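PDB 5IJA: hydrogenase-specific maturation endopeptidase from Thermococcus kodakarensis, which probably acts as an endopeptidase that processes the large subunit of a [NiFe] hydrogenase during its maturation. Local coordinates for residues A[6-11]-A[55-60]; A[115-120]-A[134-139]. One frame throughout, in Å; residues are numbered along the deposited sequence.

Contact 1: A[6-11]-A[55-60]; sequences LALGNE and IIDAIL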
loop_
_atom_site.group_PDB
_atom_site.type_symbol
_atom_site.label_atom_id
_atom_site.label_comp_id
_atom_site.label_asym_id
_atom_site.label_seq_id
_atom_site.Cartn_x
_atom_site.Cartn_y
_atom_site.Cartn_z
ATOM N N LEU A 6 0.187 1.849 5.616
ATOM C CA LEU A 6 -0.855 2.581 4.908
ATOM C C LEU A 6 -1.505 1.664 3.891
ATOM O O LEU A 6 -0.856 1.246 2.946
ATOM C CB LEU A 6 -0.287 3.805 4.193
ATOM C CG LEU A 6 0.494 4.813 5.028
ATOM C CD1 LEU A 6 0.867 6.011 4.160
ATOM C CD2 LEU A 6 -0.314 5.225 6.245
ATOM N N ALA A 7 -2.781 1.347 4.086
ATOM C CA ALA A 7 -3.485 0.495 3.140
ATOM C C ALA A 7 -4.285 1.352 2.185
ATOM O O ALA A 7 -5.106 2.158 2.626
ATOM C CB ALA A 7 -4.394 -0.480 3.873
ATOM N N LEU A 8 -4.062 1.151 0.888
ATOM C CA LEU A 8 -4.697 1.938 -0.164
ATOM C C LEU A 8 -5.601 1.036 -0.966
ATOM O O LEU A 8 -5.417 -0.177 -0.970
ATOM C CB LEU A 8 -3.673 2.573 -1.122
ATOM C CG LEU A 8 -2.389 3.252 -0.634
ATOM C CD1 LEU A 8 -1.783 4.137 -1.713
ATOM C CD2 LEU A 8 -2.615 4.033 0.629
ATOM N N GLY A 9 -6.556 1.636 -1.672
ATOM C CA GLY A 9 -7.411 0.889 -2.574
ATOM C C GLY A 9 -8.885 1.220 -2.423
ATOM O O GLY A 9 -9.277 2.064 -1.618
ATOM N N ASN A 10 -9.699 0.544 -3.228
ATOM C CA ASN A 10 -11.150 0.673 -3.187
ATOM C C ASN A 10 -11.750 -0.720 -3.053
ATOM O O ASN A 10 -11.631 -1.551 -3.954
ATOM C CB ASN A 10 -11.666 1.375 -4.440
ATOM C CG ASN A 10 -13.179 1.578 -4.427
ATOM O OD1 ASN A 10 -13.871 1.237 -3.456
ATOM N ND2 ASN A 10 -13.692 2.153 -5.507
ATOM N N GLU A 11 -12.372 -0.967 -1.913
ATOM C CA GLU A 11 -12.884 -2.287 -1.604
ATOM C C GLU A 11 -14.058 -2.694 -2.493
ATOM O O GLU A 11 -14.368 -3.876 -2.627
ATOM C CB GLU A 11 -13.307 -2.342 -0.147
ATOM C CG GLU A 11 -13.554 -3.737 0.376
ATOM C CD GLU A 11 -14.302 -3.734 1.687
ATOM O OE1 GLU A 11 -14.522 -4.832 2.246
ATOM O OE2 GLU A 11 -14.679 -2.632 2.151
ATOM N N ILE A 55 3.507 1.034 2.488
ATOM C CA ILE A 55 2.302 1.266 1.684
ATOM C C ILE A 55 1.905 -0.025 0.993
ATOM O O ILE A 55 2.746 -0.683 0.399
ATOM C CB ILE A 55 2.553 2.383 0.663
ATOM C CG1 ILE A 55 2.808 3.686 1.403
ATOM C CG2 ILE A 55 1.377 2.556 -0.296
ATOM C CD1 ILE A 55 3.475 4.713 0.539
ATOM N N ILE A 56 0.651 -0.409 1.091
ATOM C CA ILE A 56 0.170 -1.605 0.444
ATOM C C ILE A 56 -0.968 -1.241 -0.485
ATOM O O ILE A 56 -1.897 -0.620 -0.089
ATOM C CB ILE A 56 -0.303 -2.682 1.433
ATOM C CG1 ILE A 56 0.711 -2.927 2.528
ATOM C CG2 ILE A 56 -0.544 -3.981 0.714
ATOM C CD1 ILE A 56 0.383 -4.083 3.421
ATOM N N ASP A 57 -0.848 -1.644 -1.733
ATOM C CA ASP A 57 -1.761 -1.248 -2.771
ATOM C C ASP A 57 -2.020 -2.315 -3.819
ATOM O O ASP A 57 -1.183 -3.117 -4.095
ATOM C CB ASP A 57 -1.206 -0.009 -3.447
ATOM C CG ASP A 57 -2.233 0.729 -4.275
ATOM O OD1 ASP A 57 -3.407 0.403 -4.220
ATOM O OD2 ASP A 57 -1.841 1.637 -4.990
ATOM N N ALA A 58 -3.203 -2.264 -4.412
ATOM C CA ALA A 58 -3.511 -3.017 -5.627
ATOM C C ALA A 58 -2.879 -2.328 -6.827
ATOM O O ALA A 58 -2.919 -1.104 -6.926
ATOM C CB ALA A 58 -5.008 -3.136 -5.812
ATOM N N ILE A 59 -2.284 -3.100 -7.736
ATOM C CA ILE A 59 -1.627 -2.523 -8.904
ATOM C C ILE A 59 -1.973 -3.272 -10.189
ATOM O O ILE A 59 -2.444 -4.401 -10.143
ATOM C CB ILE A 59 -0.096 -2.512 -8.767
ATOM C CG1 ILE A 59 0.454 -3.943 -8.786
ATOM C CG2 ILE A 59 0.331 -1.722 -7.526
ATOM C CD1 ILE A 59 1.952 -4.036 -8.927
ATOM N N LEU A 60 -1.741 -2.623 -11.326
ATOM C CA LEU A 60 -1.855 -3.276 -12.624
ATOM C C LEU A 60 -0.481 -3.384 -13.247
ATOM O O LEU A 60 0.274 -2.415 -13.298
ATOM C CB LEU A 60 -2.802 -2.517 -13.565
ATOM C CG LEU A 60 -4.278 -2.424 -13.161
ATOM C CD1 LEU A 60 -5.114 -1.740 -14.238
ATOM C CD2 LEU A 60 -4.843 -3.798 -12.837
HETATM O O HOH W 1 -5.963 -2.110 -2.757
#
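Leu8 packs against Ile55 and Asp57, on the side of the sheet that helix 88-103 covers through His89 and Phe90. The backbones beneath run side by side, parallel to within 11°, and two bonds join them: Ile56 N gives its hydrogen to Leu6 O at 2.9 Å, and Leu8 N gives its own to Ile56 O at 3.0 Å. Ile56 thus uses both its N-H and its carbonyl on the neighbouring strand. Packing is closest around Leu8. Its CG stands anti to the carbonyl carbon (chi1 -44°), which lays Leu8 CD1 against Ile55 CG2 at 3.8 Å. The other branch of Ile55 is met by Leu6, with Leu6 CD1 4.1 Å from Ile55 CG1. Asp57 comes in across Leu8 at about a right angle: with CG anti to the backbone N (chi1 -164°), its OD1 lies 3.8 Å from Leu8 CB, buried with no hydrogen-bonding partner in the model, whereas OD2 has a weak hydrogen bond from Phe90 N. Cut back to an alanine here, the side chain would probably leave a gap beside Ile55 CG2 and take the apolar cover from the flank of Asp57 OD2. Beyond Leu8 the union loosens. The chains part, and a water fills in for the next direct bond, donating to Leu8 O at 2.7 Å and weakly accepting from Ala58 N. Gly9, at backbone angles that favour glycine, turns its chain away from the neighbouring strand. On the opposite face Ala7 and Ile56 meet Leu20 and Leu26 of helix 18-28. Neighbouring parallel strands that separate at their C-terminal ends, with helices over both faces, are typical of the three-layer α/β/α fold of the hydrogenase maturation proteases.

Contact 2: A[115-120]-A[134-139]; sequences IGIVAK and AGVQKA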
loop_
_atom_site.group_PDB
_atom_site.type_symbol
_atom_site.label_atom_id
_atom_site.label_comp_id
_atom_site.label_asym_id
_atom_site.label_seq_id
_atom_site.Cartn_x
_atom_site.Cartn_y
_atom_site.Cartn_z
ATOM N N ILE A 115 4.387 -2.079 -1.269
ATOM C CA ILE A 115 4.024 -3.441 -1.605
ATOM C C ILE A 115 2.847 -3.386 -2.555
ATOM O O ILE A 115 1.788 -2.848 -2.205
ATOM C CB ILE A 115 3.647 -4.247 -0.356
ATOM C CG1 ILE A 115 4.778 -4.166 0.669
ATOM C CG2 ILE A 115 3.345 -5.699 -0.745
ATOM C CD1 ILE A 115 4.418 -4.830 2.032
ATOM N N GLY A 116 3.037 -3.905 -3.765
ATOM C CA GLY A 116 1.985 -3.902 -4.765
ATOM C C GLY A 116 1.462 -5.299 -5.049
ATOM O O GLY A 116 2.241 -6.236 -5.236
ATOM N N ILE A 117 0.144 -5.435 -5.064
ATOM C CA ILE A 117 -0.499 -6.721 -5.315
ATOM C C ILE A 117 -1.166 -6.674 -6.678
ATOM O O ILE A 117 -2.098 -5.889 -6.890
ATOM C CB ILE A 117 -1.535 -7.061 -4.232
ATOM C CG1 ILE A 117 -0.878 -7.060 -2.848
ATOM C CG2 ILE A 117 -2.196 -8.417 -4.515
ATOM C CD1 ILE A 117 -1.884 -6.947 -1.705
ATOM N N VAL A 118 -0.683 -7.498 -7.603
ATOM C CA VAL A 118 -1.136 -7.408 -8.988
ATOM C C VAL A 118 -2.555 -7.947 -9.121
ATOM O O VAL A 118 -2.827 -9.123 -8.881
ATOM C CB VAL A 118 -0.188 -8.152 -9.958
ATOM C CG1 VAL A 118 -0.750 -8.129 -11.372
ATOM C CG2 VAL A 118 1.195 -7.533 -9.936
ATOM N N ALA A 119 -3.461 -7.053 -9.497
ATOM C CA ALA A 119 -4.870 -7.363 -9.592
ATOM C C ALA A 119 -5.189 -8.183 -10.846
ATOM O O ALA A 119 -4.402 -8.232 -11.793
ATOM C CB ALA A 119 -5.679 -6.080 -9.592
ATOM N N LYS A 120 -6.353 -8.813 -10.833
ATOM C CA LYS A 120 -6.843 -9.554 -11.990
ATOM C C LYS A 120 -8.167 -8.961 -12.476
ATOM O O LYS A 120 -8.299 -8.566 -13.634
ATOM C CB LYS A 120 -7.028 -11.029 -11.643
ATOM C CG LYS A 120 -7.652 -11.850 -12.756
ATOM C CD LYS A 120 -8.154 -13.181 -12.230
ATOM C CE LYS A 120 -8.455 -14.138 -13.372
ATOM N NZ LYS A 120 -9.285 -15.275 -12.898
ATOM N N ALA A 134 -4.100 -15.195 -2.636
ATOM C CA ALA A 134 -2.736 -15.670 -2.472
ATOM C C ALA A 134 -1.764 -14.499 -2.353
ATOM O O ALA A 134 -0.858 -14.510 -1.513
ATOM C CB ALA A 134 -2.348 -16.567 -3.631
ATOM N N GLY A 135 -1.964 -13.495 -3.200
ATOM C CA GLY A 135 -1.177 -12.282 -3.149
ATOM C C GLY A 135 -1.316 -11.545 -1.831
ATOM O O GLY A 135 -0.327 -11.080 -1.289
ATOM N N VAL A 136 -2.535 -11.444 -1.303
ATOM C CA VAL A 136 -2.739 -10.772 -0.014
ATOM C C VAL A 136 -1.935 -11.449 1.089
ATOM O O VAL A 136 -1.328 -10.791 1.942
ATOM C CB VAL A 136 -4.230 -10.749 0.379
ATOM C CG1 VAL A 136 -4.396 -10.267 1.819
ATOM C CG2 VAL A 136 -5.016 -9.887 -0.589
ATOM N N GLN A 137 -1.914 -12.773 1.056
ATOM C CA GLN A 137 -1.148 -13.538 2.028
ATOM C C GLN A 137 0.338 -13.204 1.969
ATOM O O GLN A 137 0.975 -12.976 3.007
ATOM C CB GLN A 137 -1.382 -15.032 1.804
ATOM C CG GLN A 137 -2.820 -15.443 2.108
ATOM C CD GLN A 137 -3.193 -15.173 3.556
ATOM O OE1 GLN A 137 -2.429 -15.481 4.472
ATOM N NE2 GLN A 137 -4.363 -14.577 3.770
ATOM N N LYS A 138 0.894 -13.133 0.767
ATOM C CA LYS A 138 2.321 -12.835 0.680
ATOM C C LYS A 138 2.615 -11.363 0.984
ATOM O O LYS A 138 3.673 -11.052 1.530
ATOM C CB LYS A 138 2.894 -13.217 -0.682
ATOM C CG LYS A 138 4.376 -13.591 -0.557
ATOM C CD LYS A 138 4.820 -14.667 -1.542
ATOM C CE LYS A 138 6.203 -15.203 -1.143
ATOM N NZ LYS A 138 6.994 -15.770 -2.277
ATOM N N ALA A 139 1.691 -10.465 0.633
ATOM C CA ALA A 139 1.848 -9.063 1.011
ATOM C C ALA A 139 1.891 -8.914 2.528
ATOM O O ALA A 139 2.694 -8.139 3.066
ATOM C CB ALA A 139 0.720 -8.217 0.425
#
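Ile117 and Ile115 press one face of their strand onto Ala139 of helix 130-146, the helix-on-sheet packing of an α/β fold. The strand and helix segments run antiparallel, at 168°, with their axes 8.5 Å apart, as expected where a chain leaves a strand through a loop and doubles back as a helix over the same sheet. Ile117 has the most surface buried. Its CG1 stands anti to the carbonyl carbon (chi1 -57°) and the chain continues extended, which carries CD1 to the helix, 3.6 Å from Ala139 CB. The same methyl also comes, more loosely, beside Val136, whose CG2 is 4.4 Å away and whose CB points away from the strand; the side chain of Val136 touches Ala22 and Ile25 of helix 18-28. Ala139 is the counterpart on the helix. Its single methyl is shared by both isoleucines: Ile115 approaches it with CG2, at 3.8 Å, while CD1 of Ile115 passes 3.9 Å from the backbone oxygen of Ala139. Ile115 also reaches Ile142 and Ala143, one turn further along the helix. Gly135 and Ala139, a turn apart, therefore make a low surface for Ile117, and Ile115 shares the Ala139 end of it. The side chains that meet are all apolar, and the two segments share no hydrogen bond. At Gly135 there is little room for a side chain. Ile117 CG2 faces its backbone, with Gly135 C 4.2 Å away, and a CB on Gly135 would come within 3.0 Å of Ile117 CG2, too close for two carbons.

How the contacts relate
Both contacts are buried and meet in the same sheet, because strands 52-59 and 111-118 are parallel neighbours: Ile55 O probably accepts from Ile115 N, and Asp57 O from Ile117 N. Contact 1, the nearer to the centre of the chain, joins strand to strand, so backbone hydrogen bonds carry it and a carboxylate and a water enter at its C-terminal end. Contact 2, about 9 Å away between centres, joins the sheet to helix 130-146 by apolar side chains packed on a helix face, with no hydrogen bond between the segments. The principle is general for α/β proteins: backbone polarity is satisfied within the sheet, while the fit of side chains holds the layers together.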